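Local coordinates for maltose operon transcriptional repressor (Staphylococcus aureus subsp. aureus Mu50, PDB 3HCW), which probably represses transcription of the maltose operon by binding its DNA, as a LacI-type regulator whose C-terminal fragment has the periplasmic binding protein-like fold, at residues 8-14 with 42-48; 60-64 with 86-92; 94-99 with 108-112; 224-229 with 240-245. All blocks are in the same frame, centred on the assembly; numbering follows the deposited sequence. Where two conformers were deposited one is given.

Contact 1: 8-14 with 42-48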
# COMPACT_ATOMS: atom_id res chain seq x y z
N TYR A 8 -15.83 10.03 23.20
CA TYR A 8 -14.37 9.77 23.11
C TYR A 8 -13.97 9.15 21.77
O TYR A 8 -13.16 8.22 21.72
CB TYR A 8 -13.81 8.92 24.27
CG TYR A 8 -14.08 9.46 25.67
CD1 TYR A 8 -14.26 10.83 25.90
CD2 TYR A 8 -14.11 8.60 26.76
CE1 TYR A 8 -14.50 11.32 27.18
CE2 TYR A 8 -14.36 9.08 28.05
CZ TYR A 8 -14.54 10.43 28.25
OH TYR A 8 -14.78 10.91 29.52
N LYS A 9 -14.57 9.67 20.69
CA LYS A 9 -14.30 9.20 19.34
C LYS A 9 -14.06 10.36 18.37
O LYS A 9 -14.67 11.42 18.49
CB LYS A 9 -15.46 8.33 18.83
CG LYS A 9 -15.19 6.83 18.90
CD LYS A 9 -16.18 6.07 18.04
CE LYS A 9 -15.67 4.69 17.69
NZ LYS A 9 -16.42 4.12 16.54
N ILE A 10 -13.14 10.14 17.43
CA ILE A 10 -12.82 11.15 16.41
C ILE A 10 -13.20 10.63 15.02
O ILE A 10 -12.76 9.56 14.62
CB ILE A 10 -11.31 11.53 16.40
CG1 ILE A 10 -10.75 11.71 17.83
CG2 ILE A 10 -11.06 12.76 15.50
CD1 ILE A 10 -11.29 12.91 18.58
N GLY A 11 -14.03 11.39 14.30
CA GLY A 11 -14.36 11.06 12.92
C GLY A 11 -13.29 11.55 11.96
O GLY A 11 -12.91 12.72 11.97
N LEU A 12 -12.79 10.65 11.12
CA LEU A 12 -11.76 10.99 10.14
C LEU A 12 -12.34 10.99 8.71
O LEU A 12 -12.59 9.92 8.15
CB LEU A 12 -10.59 10.02 10.26
CG LEU A 12 -10.15 9.65 11.69
CD1 LEU A 12 -9.09 8.59 11.66
CD2 LEU A 12 -9.67 10.85 12.51
N VAL A 13 -12.55 12.18 8.14
CA VAL A 13 -13.11 12.30 6.78
C VAL A 13 -12.09 12.12 5.64
O VAL A 13 -11.18 12.94 5.47
CB VAL A 13 -13.88 13.62 6.58
CG1 VAL A 13 -14.67 13.58 5.26
CG2 VAL A 13 -14.83 13.87 7.74
N LEU A 14 -12.28 11.06 4.87
CA LEU A 14 -11.47 10.74 3.70
C LEU A 14 -12.09 11.28 2.41
O LEU A 14 -13.29 11.58 2.35
CB LEU A 14 -11.31 9.22 3.58
CG LEU A 14 -10.09 8.43 4.07
CD1 LEU A 14 -9.01 8.42 3.01
CD2 LEU A 14 -9.55 8.93 5.40
N GLY A 42 -7.00 7.46 25.13
CA GLY A 42 -8.35 6.94 25.35
C GLY A 42 -9.39 7.30 24.30
O GLY A 42 -10.60 7.12 24.51
N TYR A 43 -8.93 7.79 23.15
CA TYR A 43 -9.82 8.17 22.06
C TYR A 43 -9.84 7.13 20.96
O TYR A 43 -8.80 6.59 20.58
CB TYR A 43 -9.45 9.55 21.51
CG TYR A 43 -10.03 10.69 22.32
CD1 TYR A 43 -9.43 11.10 23.52
CD2 TYR A 43 -11.19 11.35 21.91
CE1 TYR A 43 -9.96 12.14 24.28
CE2 TYR A 43 -11.74 12.39 22.65
CZ TYR A 43 -11.12 12.79 23.83
OH TYR A 43 -11.66 13.81 24.57
N GLY A 44 -11.03 6.83 20.46
CA GLY A 44 -11.20 5.93 19.32
C GLY A 44 -11.30 6.76 18.05
O GLY A 44 -11.41 7.98 18.12
N THR A 45 -11.23 6.09 16.90
CA THR A 45 -11.33 6.76 15.60
C THR A 45 -12.34 6.07 14.71
O THR A 45 -12.58 4.86 14.84
CB THR A 45 -9.97 6.83 14.85
OG1 THR A 45 -9.55 5.52 14.45
CG2 THR A 45 -8.87 7.47 15.71
N GLN A 46 -12.94 6.83 13.79
CA GLN A 46 -13.92 6.28 12.86
C GLN A 46 -13.76 6.91 11.47
O GLN A 46 -14.19 8.05 11.22
CB GLN A 46 -15.34 6.48 13.40
CG GLN A 46 -16.39 5.61 12.74
CD GLN A 46 -17.80 6.14 12.94
OE1 GLN A 46 -18.22 6.41 14.07
NE2 GLN A 46 -18.54 6.30 11.85
N THR A 47 -13.12 6.14 10.59
CA THR A 47 -12.82 6.53 9.22
C THR A 47 -14.06 6.42 8.32
O THR A 47 -14.68 5.36 8.25
CB THR A 47 -11.72 5.59 8.65
OG1 THR A 47 -10.61 5.54 9.56
CG2 THR A 47 -11.24 6.05 7.29
N THR A 48 -14.40 7.51 7.63
CA THR A 48 -15.50 7.49 6.64
C THR A 48 -15.19 6.50 5.51
O THR A 48 -14.02 6.31 5.15
CB THR A 48 -15.83 8.89 6.02
OG1 THR A 48 -14.74 9.36 5.21
CG2 THR A 48 -16.17 9.93 7.09
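One face of the Tyr43 ring carries Tyr8 CB, 4.3 Å above the ring plane and toward the rim. Ile10 CD1 reaches the same ring obliquely, 3.7 Å from Tyr43 CD2. The two tyrosine rings meet obliquely, their planes 56° apart. Tyr8 CB also touches Gly42 O. Leu259 and Leu262 of helix 247-263 pack on Tyr43 as well. These rings sit at the start of two parallel strands, 9-13 and 44-47, in the Rossmann-like sheet of a periplasmic binding protein-like fold. Strand 44-47 is the outermost strand at this end of the sheet, and the connection between the two carries helices 19-22 and 25-39. The backbone bonds alternate as parallel pairing requires. Gly44 N donates to Tyr8 O, Ile10 N to Gly44 O and Gln46 N to Ile10 O. Leu12 N then meets Gln46 O from above the carbonyl plane, 49° out of it.

Ile10, Leu12, Thr45 and Thr47 share one face, where helix 25-39 covers Ile10 and Leu12. Leu12 CD1 lies 3.7 Å from Thr45 CB and also touches Thr47 OG1. The other face is more polar. The extended Lys9 chain brings NZ to 3.8 Å from Gln46 OE1, a near approach only. Past the strands, Thr48 turns its hydroxyl between its own N and carbonyl carbon (chi1 66°). Thr48 N bonds Leu12 O at 3.1 Å, and Thr48 OG1 accepts Leu14 N at 3.0 Å.

Contact 2: 60-64 with 86-92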
# COMPACT_ATOMS: atom_id res chain seq x y z
N VAL A 60 -21.31 11.92 6.81
CA VAL A 60 -20.74 12.80 7.83
C VAL A 60 -21.88 13.46 8.61
O VAL A 60 -21.79 13.58 9.83
CB VAL A 60 -19.76 13.84 7.24
CG1 VAL A 60 -19.46 14.96 8.24
CG2 VAL A 60 -18.46 13.15 6.80
N TYR A 61 -22.95 13.84 7.91
CA TYR A 61 -24.13 14.42 8.56
C TYR A 61 -24.79 13.44 9.54
O TYR A 61 -25.29 13.85 10.59
CB TYR A 61 -25.16 14.93 7.55
CG TYR A 61 -26.32 15.67 8.19
CD1 TYR A 61 -26.15 16.97 8.67
CD2 TYR A 61 -27.57 15.07 8.32
CE1 TYR A 61 -27.20 17.66 9.27
CE2 TYR A 61 -28.62 15.75 8.92
CZ TYR A 61 -28.44 17.04 9.39
OH TYR A 61 -29.48 17.72 9.98
N LYS A 62 -24.80 12.16 9.17
CA LYS A 62 -25.25 11.09 10.06
C LYS A 62 -24.42 11.08 11.34
O LYS A 62 -24.99 11.10 12.43
CB LYS A 62 -25.18 9.73 9.35
CG LYS A 62 -25.82 8.57 10.13
CD LYS A 62 -26.26 7.42 9.22
CE LYS A 62 -25.09 6.73 8.52
NZ LYS A 62 -24.28 5.89 9.46
N MET A 63 -23.09 11.11 11.21
CA MET A 63 -22.18 11.22 12.36
C MET A 63 -22.41 12.45 13.25
O MET A 63 -22.21 12.38 14.46
CB MET A 63 -20.71 11.16 11.90
CG MET A 63 -20.32 9.84 11.26
SD MET A 63 -18.83 9.93 10.24
CE MET A 63 -17.56 9.82 11.49
N ILE A 64 -22.84 13.57 12.65
CA ILE A 64 -23.20 14.77 13.44
C ILE A 64 -24.50 14.53 14.21
O ILE A 64 -24.52 14.63 15.44
CB ILE A 64 -23.46 16.06 12.57
CG1 ILE A 64 -22.51 16.21 11.37
CG2 ILE A 64 -23.48 17.32 13.47
CD1 ILE A 64 -21.05 16.37 11.67
N MET A 86 -20.34 22.15 6.38
CA MET A 86 -21.24 21.39 7.25
C MET A 86 -20.79 21.47 8.71
O MET A 86 -21.56 21.86 9.58
CB MET A 86 -21.34 19.93 6.77
CG MET A 86 -22.29 19.01 7.55
SD MET A 86 -22.35 17.39 6.76
CE MET A 86 -23.48 17.75 5.43
N LEU A 87 -19.52 21.13 8.97
CA LEU A 87 -18.94 21.19 10.32
C LEU A 87 -18.88 22.60 10.89
O LEU A 87 -18.87 22.77 12.11
CB LEU A 87 -17.53 20.59 10.33
CG LEU A 87 -17.24 19.25 9.66
CD1 LEU A 87 -15.75 18.99 9.68
CD2 LEU A 87 -17.99 18.09 10.29
N ILE A 88 -18.82 23.60 10.01
CA ILE A 88 -18.87 25.00 10.42
C ILE A 88 -20.31 25.40 10.80
O ILE A 88 -20.52 26.02 11.85
CB ILE A 88 -18.26 25.94 9.34
CG1 ILE A 88 -16.73 25.82 9.37
CG2 ILE A 88 -18.68 27.40 9.55
CD1 ILE A 88 -16.03 26.30 8.11
N ASP A 89 -21.27 25.02 9.96
CA ASP A 89 -22.70 25.26 10.21
C ASP A 89 -23.18 24.60 11.50
O ASP A 89 -23.91 25.21 12.29
CB ASP A 89 -23.55 24.76 9.04
CG ASP A 89 -23.45 25.65 7.81
OD1 ASP A 89 -23.41 25.10 6.68
OD2 ASP A 89 -23.40 26.89 7.96
N GLU A 90 -22.76 23.35 11.72
CA GLU A 90 -23.27 22.54 12.82
C GLU A 90 -22.32 22.50 14.03
O GLU A 90 -22.36 21.56 14.83
CB GLU A 90 -23.64 21.15 12.32
CG GLU A 90 -24.44 21.18 11.02
CD GLU A 90 -25.71 20.35 11.06
OE1 GLU A 90 -26.69 20.75 10.41
OE2 GLU A 90 -25.72 19.30 11.74
N SER A 91 -21.46 23.52 14.12
CA SER A 91 -20.58 23.81 15.27
C SER A 91 -19.65 22.69 15.76
O SER A 91 -19.27 22.66 16.94
CB SER A 91 -21.40 24.38 16.44
OG SER A 91 -21.72 25.73 16.20
N MET A 92 -19.27 21.78 14.86
CA MET A 92 -18.39 20.67 15.21
C MET A 92 -16.92 21.09 15.22
O MET A 92 -16.46 21.70 14.26
CB MET A 92 -18.59 19.49 14.25
CG MET A 92 -19.92 18.74 14.41
SD MET A 92 -20.22 18.10 16.07
CE MET A 92 -18.83 16.99 16.33
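Val60 begins the contact from helix 53-65, with CG1 touching two side chains of segment 86-92. Leu87 CD2 is 4.0 Å from Val60 CG1, and Met86 SD is slightly farther. The valine and leucine side chains cross at about a right angle. Val60 also packs on Thr48.

Tyr61 comes next. Its CB meets Met86 SD at 3.8 Å, with Met86 CE close by. Met86 reaches across because its chain is extended through chi2 and bends at chi3 (-80°), which lays the methyl group alongside Tyr61 CB. Farther out, the Tyr61 ring meets the Glu90 carboxylate, and their planes are 64° apart. Glu90 OE1 lies at the ring edge, in its plane, 3.3 Å from Tyr61 CE1. Glu90 OE2 is equally near CE1 but approaches obliquely. Ring hydrogens may favour the carboxylate there.

Ile64, one turn after Val60, is buried and has the largest share of the contact. Its CD1 touches Leu87 CD2 and, at 3.8 Å, Met92 CG. Ile64 and Met92 run past each other in opposite directions. Ile64 CG2 lies 3.5 Å from Glu90 OE2, so the apolar core ends against a carboxylate. Beneath, Ile64 and Leu87 both rest on Phe72 of strand 71-74. Two neighbouring helices packed over one face of a parallel sheet are typical of the Rossmann-like alpha/beta layers of periplasmic binding protein-like domains.

Contact 3: 94-99 with 108-112. With GOL (glycerol), chain C.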
# COMPACT_ATOMS: atom_id res chain seq x y z
N PHE A 94 -13.03 20.75 14.67
CA PHE A 94 -12.27 19.99 13.67
C PHE A 94 -10.84 20.46 13.41
O PHE A 94 -10.45 21.56 13.78
CB PHE A 94 -13.04 19.83 12.34
CG PHE A 94 -13.29 21.10 11.59
CD1 PHE A 94 -14.43 21.87 11.85
CD2 PHE A 94 -12.43 21.52 10.58
CE1 PHE A 94 -14.68 23.04 11.15
CE2 PHE A 94 -12.67 22.69 9.87
CZ PHE A 94 -13.81 23.45 10.16
N ILE A 95 -10.07 19.57 12.79
CA ILE A 95 -8.76 19.86 12.24
C ILE A 95 -8.84 19.64 10.73
O ILE A 95 -9.67 18.86 10.27
CB ILE A 95 -7.64 18.97 12.91
CG1 ILE A 95 -6.79 19.81 13.85
CG2 ILE A 95 -6.69 18.38 11.91
CD1 ILE A 95 -7.52 20.37 15.00
N VAL A 96 -8.02 20.34 9.97
CA VAL A 96 -7.88 20.06 8.55
C VAL A 96 -6.44 19.68 8.26
O VAL A 96 -5.51 20.38 8.66
CB VAL A 96 -8.29 21.27 7.68
CG1 VAL A 96 -8.16 20.94 6.19
CG2 VAL A 96 -9.71 21.71 8.00
N ILE A 97 -6.25 18.56 7.59
CA ILE A 97 -4.95 18.27 7.03
C ILE A 97 -4.90 18.86 5.62
O ILE A 97 -5.56 18.35 4.70
CB ILE A 97 -4.61 16.78 7.08
CG1 ILE A 97 -4.68 16.29 8.53
CG2 ILE A 97 -3.22 16.54 6.50
CD1 ILE A 97 -4.19 14.89 8.72
N GLY A 98 -4.15 19.95 5.48
CA GLY A 98 -3.98 20.66 4.22
C GLY A 98 -3.79 22.16 4.43
O GLY A 98 -3.50 22.61 5.54
N LYS A 99 -3.98 22.93 3.35
CA LYS A 99 -3.72 24.37 3.36
C LYS A 99 -4.96 25.24 3.63
O LYS A 99 -5.99 25.05 2.99
CB LYS A 99 -3.12 24.80 2.01
CG LYS A 99 -2.18 26.02 2.10
CD LYS A 99 -2.35 26.96 0.92
CE LYS A 99 -2.76 26.24 -0.35
NZ LYS A 99 -2.63 27.15 -1.52
N PHE A 108 -9.60 27.87 12.40
CA PHE A 108 -9.46 26.41 12.42
C PHE A 108 -8.03 25.95 12.17
O PHE A 108 -7.41 26.34 11.18
CB PHE A 108 -10.43 25.79 11.42
CG PHE A 108 -11.85 26.23 11.63
CD1 PHE A 108 -12.59 25.73 12.70
CD2 PHE A 108 -12.44 27.17 10.78
CE1 PHE A 108 -13.90 26.16 12.92
CE2 PHE A 108 -13.75 27.60 10.99
CZ PHE A 108 -14.48 27.10 12.06
N THR A 109 -7.51 25.13 13.08
CA THR A 109 -6.16 24.59 12.96
C THR A 109 -5.98 23.75 11.70
O THR A 109 -6.78 22.86 11.42
CB THR A 109 -5.77 23.78 14.22
OG1 THR A 109 -5.71 24.68 15.33
CG2 THR A 109 -4.39 23.14 14.07
N HIS A 110 -4.93 24.07 10.94
CA HIS A 110 -4.53 23.29 9.78
C HIS A 110 -3.16 22.67 10.01
O HIS A 110 -2.28 23.27 10.64
CB HIS A 110 -4.49 24.18 8.54
CG HIS A 110 -5.83 24.51 7.97
ND1 HIS A 110 -6.24 24.07 6.73
CD2 HIS A 110 -6.85 25.25 8.47
CE1 HIS A 110 -7.46 24.52 6.49
NE2 HIS A 110 -7.85 25.24 7.52
N ILE A 111 -2.98 21.47 9.48
CA ILE A 111 -1.70 20.77 9.53
C ILE A 111 -1.31 20.43 8.09
O ILE A 111 -2.03 19.74 7.40
CB ILE A 111 -1.75 19.50 10.44
CG1 ILE A 111 -1.84 19.89 11.92
CG2 ILE A 111 -0.51 18.66 10.28
CD1 ILE A 111 -3.22 19.89 12.47
N ASP A 112 -0.17 20.95 7.63
CA ASP A 112 0.23 20.76 6.24
C ASP A 112 1.74 20.54 6.13
O ASP A 112 2.48 20.70 7.12
CB ASP A 112 -0.18 22.00 5.44
CG ASP A 112 -0.47 21.71 3.97
OD1 ASP A 112 -0.44 20.53 3.55
OD2 ASP A 112 -0.73 22.67 3.22
C1 GOL C . -0.08 16.56 1.42
O1 GOL C . 1.09 17.28 1.72
C2 GOL C . -1.18 17.04 2.35
O2 GOL C . -0.56 17.81 3.35
C3 GOL C . -2.22 17.92 1.65
O3 GOL C . -3.52 17.67 2.18
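Phe94 holds its ring between its own backbone N and carbonyl carbon (chi1 66°), and Phe108 turns its ring beside its backbone N (chi1 -53°). These torsions bring the two rings into an offset stack. Their centroids are 4.5 Å apart and their planes differ by 17°. Phe94 CZ lies over the centre of the Phe108 ring, 3.6 Å above its plane. Ile88 of helix 82-89 packs against both rings.

The two strands, 94-97 and 110-112, are parallel neighbours in the sheet of the periplasmic binding protein-like fold. A short connection without helix or strand joins them. Val96 N donates to Thr109 O in the carbonyl plane. Ile111 N bonds Val96 O at 2.9 Å, nearly along the C=O axis.

Val96 and His110 lie side by side on one face. Val96 CB sits over the imidazole, 3.7 Å from its centroid, in a CH-pi contact. His110 ND1 makes a weak bond to Gly98 O, and NE2 bonds Asp105, so the ring is held at both nitrogens. On the other face, Ile95 CG2 touches Ile111 CD1, and helix 247-263 covers Ile95.

At the C-terminal ends of the strands a glycerol, probably from the crystallisation liquor, touches both segments. Asn113 and Asn115 bond it too. Its O3 donates weakly to Ile97 O, while its O2 donates to Asp112 OD1 at 2.7 Å.

Contact 4: 224-229 with 240-245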
# COMPACT_ATOMS: atom_id res chain seq x y z
N THR A 224 13.10 10.71 -13.65
CA THR A 224 11.77 10.75 -13.04
C THR A 224 11.88 10.98 -11.55
O THR A 224 12.89 10.63 -10.92
CB THR A 224 10.92 9.47 -13.33
OG1 THR A 224 11.56 8.31 -12.80
CG2 THR A 224 10.70 9.27 -14.83
N ALA A 225 10.84 11.59 -11.00
CA ALA A 225 10.72 11.88 -9.58
C ALA A 225 9.26 12.14 -9.22
O ALA A 225 8.44 12.42 -10.10
CB ALA A 225 11.59 13.08 -9.22
N THR A 226 8.94 12.05 -7.93
CA THR A 226 7.57 12.24 -7.45
C THR A 226 7.50 12.68 -5.99
O THR A 226 8.52 13.04 -5.41
CB THR A 226 6.72 10.95 -7.67
OG1 THR A 226 5.36 11.21 -7.30
CG2 THR A 226 7.28 9.78 -6.88
N PHE A 227 6.30 12.67 -5.42
CA PHE A 227 6.07 13.03 -4.02
C PHE A 227 5.51 11.86 -3.23
O PHE A 227 4.93 10.95 -3.81
CB PHE A 227 5.10 14.21 -3.91
CG PHE A 227 5.58 15.46 -4.58
CD1 PHE A 227 6.16 16.48 -3.84
CD2 PHE A 227 5.42 15.63 -5.95
CE1 PHE A 227 6.59 17.64 -4.47
CE2 PHE A 227 5.82 16.78 -6.59
CZ PHE A 227 6.40 17.78 -5.85
N ASN A 228 5.59 11.98 -1.94
CA ASN A 228 5.49 10.86 -1.10
C ASN A 228 6.14 9.59 -0.95
O ASN A 228 5.60 8.57 -1.20
CB ASN A 228 4.29 10.90 -0.19
CG ASN A 228 3.14 10.25 -0.79
OD1 ASN A 228 2.59 9.29 -0.26
ND2 ASN A 228 2.74 10.76 -1.92
N ASP A 229 7.35 9.70 -0.49
CA ASP A 229 8.23 8.54 -0.37
C ASP A 229 7.63 7.48 0.54
O ASP A 229 7.16 7.79 1.62
CB ASP A 229 9.59 8.96 0.19
CG ASP A 229 10.62 7.84 0.12
OD1 ASP A 229 10.63 7.11 -0.89
OD2 ASP A 229 11.41 7.67 1.08
N GLN A 240 12.91 5.40 -7.12
CA GLN A 240 12.54 6.77 -7.45
C GLN A 240 13.00 7.82 -6.45
O GLN A 240 12.87 7.65 -5.22
CB GLN A 240 11.03 6.88 -7.66
CG GLN A 240 10.53 6.05 -8.85
CD GLN A 240 10.92 6.66 -10.17
OE1 GLN A 240 10.80 7.86 -10.35
NE2 GLN A 240 11.40 5.83 -11.09
N THR A 241 13.54 8.89 -7.00
CA THR A 241 13.81 10.11 -6.27
C THR A 241 12.47 10.72 -5.90
O THR A 241 11.55 10.82 -6.74
CB THR A 241 14.65 11.06 -7.12
OG1 THR A 241 15.96 10.49 -7.29
CG2 THR A 241 14.78 12.41 -6.48
N CYS A 242 12.35 11.09 -4.63
CA CYS A 242 11.10 11.64 -4.13
C CYS A 242 11.24 12.45 -2.87
O CYS A 242 12.25 12.42 -2.16
CB CYS A 242 10.02 10.55 -3.95
SG CYS A 242 10.62 9.01 -3.33
N ILE A 243 10.20 13.25 -2.64
CA ILE A 243 10.08 14.07 -1.47
C ILE A 243 9.31 13.27 -0.42
O ILE A 243 8.15 12.89 -0.64
CB ILE A 243 9.31 15.37 -1.78
CG1 ILE A 243 10.03 16.20 -2.86
CG2 ILE A 243 9.12 16.19 -0.51
CD1 ILE A 243 11.39 16.80 -2.42
N ASP A 244 9.96 13.03 0.72
CA ASP A 244 9.32 12.42 1.87
C ASP A 244 8.47 13.48 2.61
O ASP A 244 9.00 14.45 3.12
CB ASP A 244 10.40 11.83 2.79
CG ASP A 244 9.84 11.11 4.00
OD1 ASP A 244 8.61 10.95 4.11
OD2 ASP A 244 10.66 10.69 4.84
N ILE A 245 7.16 13.29 2.68
CA ILE A 245 6.29 14.34 3.24
C ILE A 245 5.79 14.01 4.65
O ILE A 245 4.85 14.63 5.15
CB ILE A 245 5.13 14.71 2.28
CG1 ILE A 245 4.15 13.55 2.11
CG2 ILE A 245 5.68 15.16 0.93
CD1 ILE A 245 2.90 13.92 1.33
O HOH W 1 6.35 10.64 2.33
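Thr224 and Gln240 meet in the close-packed, buried part of the contact. Thr224 OG1 donates to Gln240 OE1 at 2.6 Å, in the carbonyl plane and on a lone pair. His204 also bonds this oxygen, so two donors hold the amide oxygen. On the face that carries Phe227, Ile243 lies beside the ring and points the same way. Phe227 CD1 is 3.9 Å from Ile243 CB, and helix 115-129 covers both residues. Thr226 N bonds Thr241 O, and Ile243 N bonds Thr226 O at 3.2 Å.

These are the parallel strands 222-227 and 241-244 of a beta-alpha-beta unit with the short helix 231-234 in its crossover, inside the periplasmic binding protein-like domain.

The C-terminal ends are more polar and partly open to solvent. Asp229 and Asp244 are partly exposed there. Asp229 N bonds Ile243 O at 3.3 Å, from 46° out of the carbonyl plane. A water bridges the segments: it donates to Asp229 O and Asp244 OD1 and accepts from Ile245 N at 2.8 Å. The two carboxylates stay apart, with Asp229 OD2 4.9 Å from Asp244 OD2. Asp229 OD1 is held by Thr233 and Arg282, and Lys246 and Lys280 pair with Asp244. These basic partners probably offset the like charges.

Contacts 1, 3 and 4 each pair neighbouring parallel strands, whereas contact 2 packs a helix against a helix end and has no hydrogen bond across it. Contacts 3 and 4 are buried; contacts 1 and 2 are only partly so. Contact 1 lies at the sheet margin, and its outer strand leads into helix 53-65 of contact 2. There Met63 touches Gly11 and Gln46. Helix 82-89 leads from contact 2 to contact 3, where Leu87 also packs on Phe94. Contact 4 lies across the chain's centre from the other three, probably in the other lobe, about 23 Å from contact 3 between centres. Aspartates stand at or just past the C-terminal strand ends in contacts 3 and 4, beside glycerol in one and water in the other.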